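Local coordinates for protein glutathione S-transferase 2 (Heligmosomoides polygyrus, PDB 1TW9) that probably catalyses the conjugation of glutathione to electrophilic substrates, releasing a halide ion, as a member of the sigma-family glutathione transferases, at residues 18-23 / 160-165; 14-19 / 199-204. All blocks are in the same frame, centred on the assembly; numbering follows the deposited sequence.

Contact 1. Residues 18-23 / 160-165. Unlike the reference sequence in segment 18-23: Val21 (reference Ile).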
ATOM      1  N   ALA A  18     -13.129  -3.609  -0.178  1.00 33.09           N
ATOM      2  CA  ALA A  18     -13.468  -4.106  -1.509  1.00 31.63           C
ATOM      3  C   ALA A  18     -14.998  -4.241  -1.714  1.00 32.64           C
ATOM      4  O   ALA A  18     -15.563  -3.846  -2.780  1.00 31.30           O
ATOM      5  CB  ALA A  18     -12.707  -5.331  -1.798  1.00 33.49           C
ATOM      6  N   ARG A  19     -15.682  -4.879  -0.749  1.00 30.85           N
ATOM      7  CA  ARG A  19     -17.126  -5.073  -0.804  1.00 30.68           C
ATOM      8  C   ARG A  19     -17.823  -3.774  -0.897  1.00 30.06           C
ATOM      9  O   ARG A  19     -18.821  -3.610  -1.614  1.00 32.39           O
ATOM     10  CB  ARG A  19     -17.613  -5.865   0.415  1.00 30.23           C
ATOM     11  CG  ARG A  19     -17.030  -7.262   0.524  1.00 27.82           C
ATOM     12  CD  ARG A  19     -17.827  -8.020   1.590  1.00 30.83           C
ATOM     13  NE  ARG A  19     -17.225  -9.328   1.926  1.00 31.96           N
ATOM     14  CZ  ARG A  19     -16.548  -9.561   3.039  1.00 34.51           C
ATOM     15  NH1 ARG A  19     -16.359  -8.592   3.936  1.00 31.72           N
ATOM     16  NH2 ARG A  19     -16.119 -10.780   3.272  1.00 32.13           N
ATOM     17  N   GLN A  20     -17.310  -2.771  -0.175  1.00 30.38           N
ATOM     18  CA  GLN A  20     -17.938  -1.472  -0.246  1.00 29.97           C
ATOM     19  C   GLN A  20     -17.670  -0.701  -1.586  1.00 31.45           C
ATOM     20  O   GLN A  20     -18.513   0.055  -2.029  1.00 31.31           O
ATOM     21  CB  GLN A  20     -17.626  -0.663   0.954  1.00 31.68           C
ATOM     22  CG  GLN A  20     -18.198  -1.264   2.205  1.00 28.38           C
ATOM     23  CD  GLN A  20     -18.072  -0.431   3.407  1.00 32.45           C
ATOM     24  OE1 GLN A  20     -17.723   0.759   3.292  1.00 32.53           O
ATOM     25  NE2 GLN A  20     -18.337  -1.010   4.562  1.00 30.88           N
ATOM     26  N   VAL A  21     -16.517  -0.931  -2.215  1.00 30.55           N
ATOM     27  CA  VAL A  21     -16.270  -0.388  -3.553  1.00 29.66           C
ATOM     28  C   VAL A  21     -17.284  -0.979  -4.529  1.00 30.07           C
ATOM     29  O   VAL A  21     -17.882  -0.296  -5.314  1.00 30.49           O
ATOM     30  CB  VAL A  21     -14.832  -0.614  -3.990  1.00 29.89           C
ATOM     31  CG1 VAL A  21     -14.649  -0.213  -5.427  1.00 31.48           C
ATOM     32  CG2 VAL A  21     -13.894   0.272  -3.072  1.00 30.99           C
ATOM     33  N   PHE A  22     -17.433  -2.282  -4.452  1.00 31.10           N
ATOM     34  CA  PHE A  22     -18.413  -2.948  -5.299  1.00 30.50           C
ATOM     35  C   PHE A  22     -19.801  -2.356  -5.092  1.00 30.63           C
ATOM     36  O   PHE A  22     -20.546  -2.095  -6.037  1.00 32.28           O
ATOM     37  CB  PHE A  22     -18.470  -4.458  -4.983  1.00 31.81           C
ATOM     38  CG  PHE A  22     -17.354  -5.309  -5.687  1.00 29.95           C
ATOM     39  CD1 PHE A  22     -17.096  -5.173  -7.053  1.00 32.16           C
ATOM     40  CD2 PHE A  22     -16.546  -6.157  -4.947  1.00 30.67           C
ATOM     41  CE1 PHE A  22     -16.125  -5.942  -7.647  1.00 32.93           C
ATOM     42  CE2 PHE A  22     -15.597  -6.934  -5.566  1.00 30.64           C
ATOM     43  CZ  PHE A  22     -15.376  -6.822  -6.905  1.00 32.10           C
ATOM     44  N   ALA A  23     -20.178  -2.170  -3.820  1.00 31.88           N
ATOM     45  CA  ALA A  23     -21.496  -1.643  -3.472  1.00 31.64           C
ATOM     46  C   ALA A  23     -21.630  -0.272  -4.083  1.00 31.60           C
ATOM     47  O   ALA A  23     -22.663   0.036  -4.707  1.00 31.04           O
ATOM     48  CB  ALA A  23     -21.709  -1.580  -1.949  1.00 31.39           C
ATOM     49  N   VAL A 160     -11.593   4.546   5.900  1.00 32.65           N
ATOM     50  CA  VAL A 160     -11.565   5.343   7.141  1.00 32.63           C
ATOM     51  C   VAL A 160     -12.899   5.322   7.856  1.00 33.00           C
ATOM     52  O   VAL A 160     -12.923   4.995   9.088  1.00 31.94           O
ATOM     53  CB  VAL A 160     -10.999   6.744   6.916  1.00 33.56           C
ATOM     54  CG1 VAL A 160     -11.088   7.603   8.223  1.00 33.79           C
ATOM     55  CG2 VAL A 160      -9.480   6.621   6.513  1.00 31.61           C
ATOM     56  N   ALA A 161     -13.999   5.573   7.125  1.00 32.67           N
ATOM     57  CA  ALA A 161     -15.321   5.708   7.720  1.00 31.29           C
ATOM     58  C   ALA A 161     -15.706   4.372   8.354  1.00 31.34           C
ATOM     59  O   ALA A 161     -16.277   4.320   9.422  1.00 29.86           O
ATOM     60  CB  ALA A 161     -16.369   6.112   6.684  1.00 32.59           C
ATOM     61  N   GLU A 162     -15.365   3.269   7.704  1.00 31.23           N
ATOM     62  CA  GLU A 162     -15.739   1.976   8.273  1.00 31.10           C
ATOM     63  C   GLU A 162     -15.004   1.668   9.554  1.00 31.50           C
ATOM     64  O   GLU A 162     -15.578   1.188  10.527  1.00 31.20           O
ATOM     65  CB  GLU A 162     -15.501   0.861   7.221  1.00 31.54           C
ATOM     66  CG  GLU A 162     -15.745  -0.558   7.732  1.00 31.14           C
ATOM     67  CD  GLU A 162     -17.234  -0.921   7.955  1.00 33.75           C
ATOM     68  OE1 GLU A 162     -17.472  -1.865   8.745  1.00 34.53           O
ATOM     69  OE2 GLU A 162     -18.193  -0.257   7.428  1.00 33.67           O
ATOM     70  N   HIS A 163     -13.720   2.038   9.616  1.00 30.96           N
ATOM     71  CA  HIS A 163     -12.935   1.832  10.791  1.00 31.12           C
ATOM     72  C   HIS A 163     -13.487   2.684  11.928  1.00 30.70           C
ATOM     73  O   HIS A 163     -13.672   2.203  13.032  1.00 29.80           O
ATOM     74  CB  HIS A 163     -11.464   2.179  10.542  1.00 31.34           C
ATOM     75  CG  HIS A 163     -10.608   1.996  11.764  1.00 31.58           C
ATOM     76  ND1 HIS A 163     -10.385   0.759  12.351  1.00 32.07           N
ATOM     77  CD2 HIS A 163     -10.031   2.908  12.584  1.00 31.79           C
ATOM     78  CE1 HIS A 163      -9.667   0.927  13.441  1.00 35.95           C
ATOM     79  NE2 HIS A 163      -9.437   2.218  13.607  1.00 30.52           N
ATOM     80  N   VAL A 164     -13.761   3.929  11.645  1.00 30.12           N
ATOM     81  CA  VAL A 164     -14.263   4.870  12.635  1.00 30.69           C
ATOM     82  C   VAL A 164     -15.622   4.412  13.196  1.00 31.50           C
ATOM     83  O   VAL A 164     -15.840   4.494  14.404  1.00 31.66           O
ATOM     84  CB  VAL A 164     -14.261   6.323  12.032  1.00 31.35           C
ATOM     85  CG1 VAL A 164     -14.971   7.306  12.976  1.00 30.28           C
ATOM     86  CG2 VAL A 164     -12.832   6.754  11.767  1.00 31.79           C
ATOM     87  N   ALA A 165     -16.494   3.891  12.336  1.00 29.84           N
ATOM     88  CA  ALA A 165     -17.785   3.354  12.747  1.00 30.85           C
ATOM     89  C   ALA A 165     -17.623   2.183  13.669  1.00 31.44           C
ATOM     90  O   ALA A 165     -18.242   2.085  14.740  1.00 31.80           O
ATOM     91  CB  ALA A 165     -18.625   2.943  11.510  1.00 31.58           C
TER

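Contact 2. Residues 14-19 / 199-204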
ATOM      1  N   ALA A  14     -10.425  -7.446   6.408  1.00 32.83           N
ATOM      2  CA  ALA A  14      -9.680  -7.014   5.248  1.00 33.60           C
ATOM      3  C   ALA A  14     -10.408  -7.066   3.941  1.00 32.68           C
ATOM      4  O   ALA A  14      -9.909  -6.548   2.956  1.00 33.81           O
ATOM      5  CB  ALA A  14      -8.372  -7.829   5.152  1.00 34.70           C
ATOM      6  N   GLY A  15     -11.583  -7.710   3.910  1.00 32.78           N
ATOM      7  CA  GLY A  15     -12.377  -7.851   2.688  1.00 32.92           C
ATOM      8  C   GLY A  15     -13.378  -6.708   2.478  1.00 32.28           C
ATOM      9  O   GLY A  15     -13.797  -6.432   1.380  1.00 33.92           O
ATOM     10  N   GLU A  16     -13.698  -5.977   3.545  1.00 32.64           N
ATOM     11  CA  GLU A  16     -14.846  -5.095   3.541  1.00 30.59           C
ATOM     12  C   GLU A  16     -14.689  -3.889   2.616  1.00 32.10           C
ATOM     13  O   GLU A  16     -15.649  -3.486   2.010  1.00 32.58           O
ATOM     14  CB  GLU A  16     -15.164  -4.635   4.929  1.00 31.77           C
ATOM     15  CG  GLU A  16     -16.471  -3.876   5.109  1.00 29.97           C
ATOM     16  CD  GLU A  16     -17.724  -4.637   4.787  1.00 31.84           C
ATOM     17  OE1 GLU A  16     -17.688  -5.869   4.603  1.00 34.06           O
ATOM     18  OE2 GLU A  16     -18.790  -3.984   4.757  1.00 31.82           O
ATOM     19  N   CYS A  17     -13.504  -3.300   2.539  1.00 31.75           N
ATOM     20  CA  CYS A  17     -13.366  -2.086   1.689  1.00 33.73           C
ATOM     21  C   CYS A  17     -13.672  -2.477   0.254  1.00 34.67           C
ATOM     22  O   CYS A  17     -14.518  -1.853  -0.417  1.00 32.71           O
ATOM     23  CB  CYS A  17     -12.003  -1.470   1.968  1.00 34.16           C
ATOM     24  SG  CYS A  17     -11.758   0.039   1.024  1.00 36.40           S
ATOM     25  N   ALA A  18     -13.129  -3.609  -0.178  1.00 33.09           N
ATOM     26  CA  ALA A  18     -13.468  -4.106  -1.509  1.00 31.63           C
ATOM     27  C   ALA A  18     -14.998  -4.241  -1.714  1.00 32.64           C
ATOM     28  O   ALA A  18     -15.563  -3.846  -2.780  1.00 31.30           O
ATOM     29  CB  ALA A  18     -12.707  -5.331  -1.798  1.00 33.49           C
ATOM     30  N   ARG A  19     -15.682  -4.879  -0.749  1.00 30.85           N
ATOM     31  CA  ARG A  19     -17.126  -5.073  -0.804  1.00 30.68           C
ATOM     32  C   ARG A  19     -17.823  -3.774  -0.897  1.00 30.06           C
ATOM     33  O   ARG A  19     -18.821  -3.610  -1.614  1.00 32.39           O
ATOM     34  CB  ARG A  19     -17.613  -5.865   0.415  1.00 30.23           C
ATOM     35  CG  ARG A  19     -17.030  -7.262   0.524  1.00 27.82           C
ATOM     36  CD  ARG A  19     -17.827  -8.020   1.590  1.00 30.83           C
ATOM     37  NE  ARG A  19     -17.225  -9.328   1.926  1.00 31.96           N
ATOM     38  CZ  ARG A  19     -16.548  -9.561   3.039  1.00 34.51           C
ATOM     39  NH1 ARG A  19     -16.359  -8.592   3.936  1.00 31.72           N
ATOM     40  NH2 ARG A  19     -16.119 -10.780   3.272  1.00 32.13           N
ATOM     41  N   GLU A 199     -26.805  -2.134   5.875  1.00 30.53           N
ATOM     42  CA  GLU A 199     -28.049  -2.662   6.374  1.00 33.76           C
ATOM     43  C   GLU A 199     -28.224  -4.128   6.076  1.00 32.89           C
ATOM     44  O   GLU A 199     -28.952  -4.783   6.831  1.00 33.71           O
ATOM     45  CB  GLU A 199     -29.245  -1.941   5.751  1.00 33.48           C
ATOM     46  CG  GLU A 199     -29.359  -0.517   6.175  1.00 37.72           C
ATOM     47  CD  GLU A 199     -30.455   0.212   5.416  1.00 37.84           C
ATOM     48  OE1 GLU A 199     -31.001  -0.319   4.389  1.00 42.56           O
ATOM     49  OE2 GLU A 199     -30.740   1.320   5.851  1.00 42.91           O
ATOM     50  N   THR A 200     -27.603  -4.616   4.998  1.00 32.99           N
ATOM     51  CA  THR A 200     -27.783  -5.955   4.477  1.00 33.54           C
ATOM     52  C   THR A 200     -26.628  -6.945   4.604  1.00 32.79           C
ATOM     53  O   THR A 200     -26.831  -8.152   4.365  1.00 34.71           O
ATOM     54  CB  THR A 200     -28.240  -5.955   3.023  1.00 35.75           C
ATOM     55  OG1 THR A 200     -27.247  -5.386   2.174  1.00 33.62           O
ATOM     56  CG2 THR A 200     -29.463  -5.097   2.846  1.00 37.75           C
ATOM     57  N   ARG A 201     -25.470  -6.487   5.032  1.00 30.56           N
ATOM     58  CA  ARG A 201     -24.319  -7.384   5.082  1.00 29.30           C
ATOM     59  C   ARG A 201     -24.526  -8.347   6.239  1.00 29.01           C
ATOM     60  O   ARG A 201     -25.250  -8.043   7.162  1.00 27.76           O
ATOM     61  CB  ARG A 201     -23.018  -6.621   5.241  1.00 30.15           C
ATOM     62  CG  ARG A 201     -22.951  -5.840   6.464  1.00 29.60           C
ATOM     63  CD  ARG A 201     -21.691  -5.022   6.495  1.00 31.90           C
ATOM     64  NE  ARG A 201     -21.687  -4.233   7.701  1.00 29.96           N
ATOM     65  CZ  ARG A 201     -20.851  -3.258   7.929  1.00 33.37           C
ATOM     66  NH1 ARG A 201     -20.963  -2.571   9.063  1.00 35.66           N
ATOM     67  NH2 ARG A 201     -19.925  -2.931   7.070  1.00 35.21           N
ATOM     68  N   PRO A 202     -23.862  -9.499   6.203  1.00 27.71           N
ATOM     69  CA  PRO A 202     -23.846 -10.418   7.346  1.00 27.85           C
ATOM     70  C   PRO A 202     -23.309  -9.743   8.577  1.00 28.39           C
ATOM     71  O   PRO A 202     -22.318  -8.985   8.457  1.00 28.05           O
ATOM     72  CB  PRO A 202     -22.911 -11.528   6.874  1.00 28.33           C
ATOM     73  CG  PRO A 202     -23.055 -11.522   5.368  1.00 29.54           C
ATOM     74  CD  PRO A 202     -23.114 -10.064   5.051  1.00 29.75           C
ATOM     75  N   GLU A 203     -23.961  -9.957   9.698  1.00 28.50           N
ATOM     76  CA  GLU A 203     -23.504  -9.386  10.959  1.00 30.26           C
ATOM     77  C   GLU A 203     -22.466 -10.315  11.549  1.00 29.27           C
ATOM     78  O   GLU A 203     -22.778 -11.429  11.961  1.00 28.60           O
ATOM     79  CB  GLU A 203     -24.643  -9.240  11.938  1.00 31.42           C
ATOM     80  CG  GLU A 203     -25.712  -8.237  11.563  1.00 35.43           C
ATOM     81  CD  GLU A 203     -26.854  -8.237  12.571  1.00 37.04           C
ATOM     82  OE1 GLU A 203     -26.557  -8.287  13.812  1.00 47.75           O
ATOM     83  OE2 GLU A 203     -28.057  -8.243  12.145  1.00 45.19           O
ATOM     84  N   THR A 204     -21.223  -9.842  11.612  1.00 27.81           N
ATOM     85  CA  THR A 204     -20.124 -10.692  12.049  1.00 28.98           C
ATOM     86  C   THR A 204     -19.352  -9.952  13.128  1.00 30.43           C
ATOM     87  O   THR A 204     -19.388  -8.726  13.162  1.00 31.88           O
ATOM     88  CB  THR A 204     -19.146 -11.021  10.898  1.00 28.21           C
ATOM     89  OG1 THR A 204     -18.807  -9.836  10.171  1.00 28.09           O
ATOM     90  CG2 THR A 204     -19.822 -11.880   9.843  1.00 28.55           C
TER

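Contact 1. Residues 18-23 / 160-165
Gln20 sets CG opposite its own carbonyl carbon (chi1 -65°) and then runs out extended toward Glu162, carrying the amide away from its helix, whereas Glu162 places CG anti to its backbone N and bends at chi2, which turns its carboxylate across the end of the incoming glutamine. The extended reach spans a wide gap: the nearest CA atoms of the two segments, those of Gln20 and Glu162, are 9.4 Å apart, and the segments bury just 74 Å² between them. Contact is made by one hydrogen bond, from Gln20 NE2 to Glu162 OE2 at 3.0 Å, with an N-H...O angle of 155°. The acceptor lies almost exactly in the amide plane, but the donor comes to OE2 from above the carboxylate, 65° out of its plane. Correspondingly, the two side chains cross nearly at right angles, and their flat groups are almost perpendicular.

The same NE2 has a second carboxylate acceptor one turn earlier on the helix of Gln20. With two carboxylate acceptors at one amide nitrogen, the rotation of the amide is probably well fixed, which is consistent with NE2, not OE1, being turned to the two carboxylates.

The bond spans the interface between the N-terminal thioredoxin-like domain and the helical C-terminal domain. Helix 16-24 is packed against helix 64-75 through Ala18, Val21 and Phe22; helix 155-170 rests on helix 179-189 through Ala161 and Val164; and helix 192-200 lies beside Gln20, touching it with Ile194 and Trp197.

Contact 2. Residues 14-19 / 199-204
Glu16 OE2 receives three donors: Arg201 NH2 across the contact, Trp197 NE1 of helix 192-200, and Gln20 NE2 on its own helix. Together Glu16, Arg19 and Arg201 form a salt-bridge network at the interface of the two glutathione transferase domains, with Glu16 and Arg19 both on helix 16-24. The bond that crosses the contact is the short one from Arg201 NH2 to Glu16 OE2, 2.8 Å with an N-H...O angle of 149°. OE2 sits at the edge of the guanidinium, near its plane, while NH2 approaches from above the carboxylate, 54° out of its plane. Arg201, the first residue to leave helical geometry after helix 192-200, places CG between its backbone N and carbonyl carbon (chi1 61°); from there the chain extends straight to NE. Arg201 CD lies 3.5 Å from Glu16 OE2, on the same edge of the guanidinium as NH2, so OE2 sits beside the NH2 and CD edge and not beside NE-H.

The other carboxylate oxygen, Glu16 OE1, is held by Arg19 from the same helix. Arg19, which also pairs with Asp31 through NE, donates from NH1 to Glu16 OE1 at 3.1 Å, nearly along the C-O axis.

In the fold
From the N terminus, the chain leaves strand 4-9 and enters helix 16-24, where both contacts begin; their first segments share Ala18 and Arg19. After the rest of the thioredoxin-like domain and much of the helical domain, helix 155-170 returns to close contact 1. Helices 179-189 and 192-200 follow, and the tail beyond the latter closes contact 2. The touching pairs nest, Gln20 with Glu162 within Glu16 with Arg201, although the first segments overlap. The contact centres are about 8 Å apart, and a salt bridge, Glu162 OE1 to Arg201 NH2 at 3.2 Å, joins the two C-terminal segments directly; with both contacts starting on helix 16-24, that helix is tied to helix 155-170 and to the tail after helix 192-200.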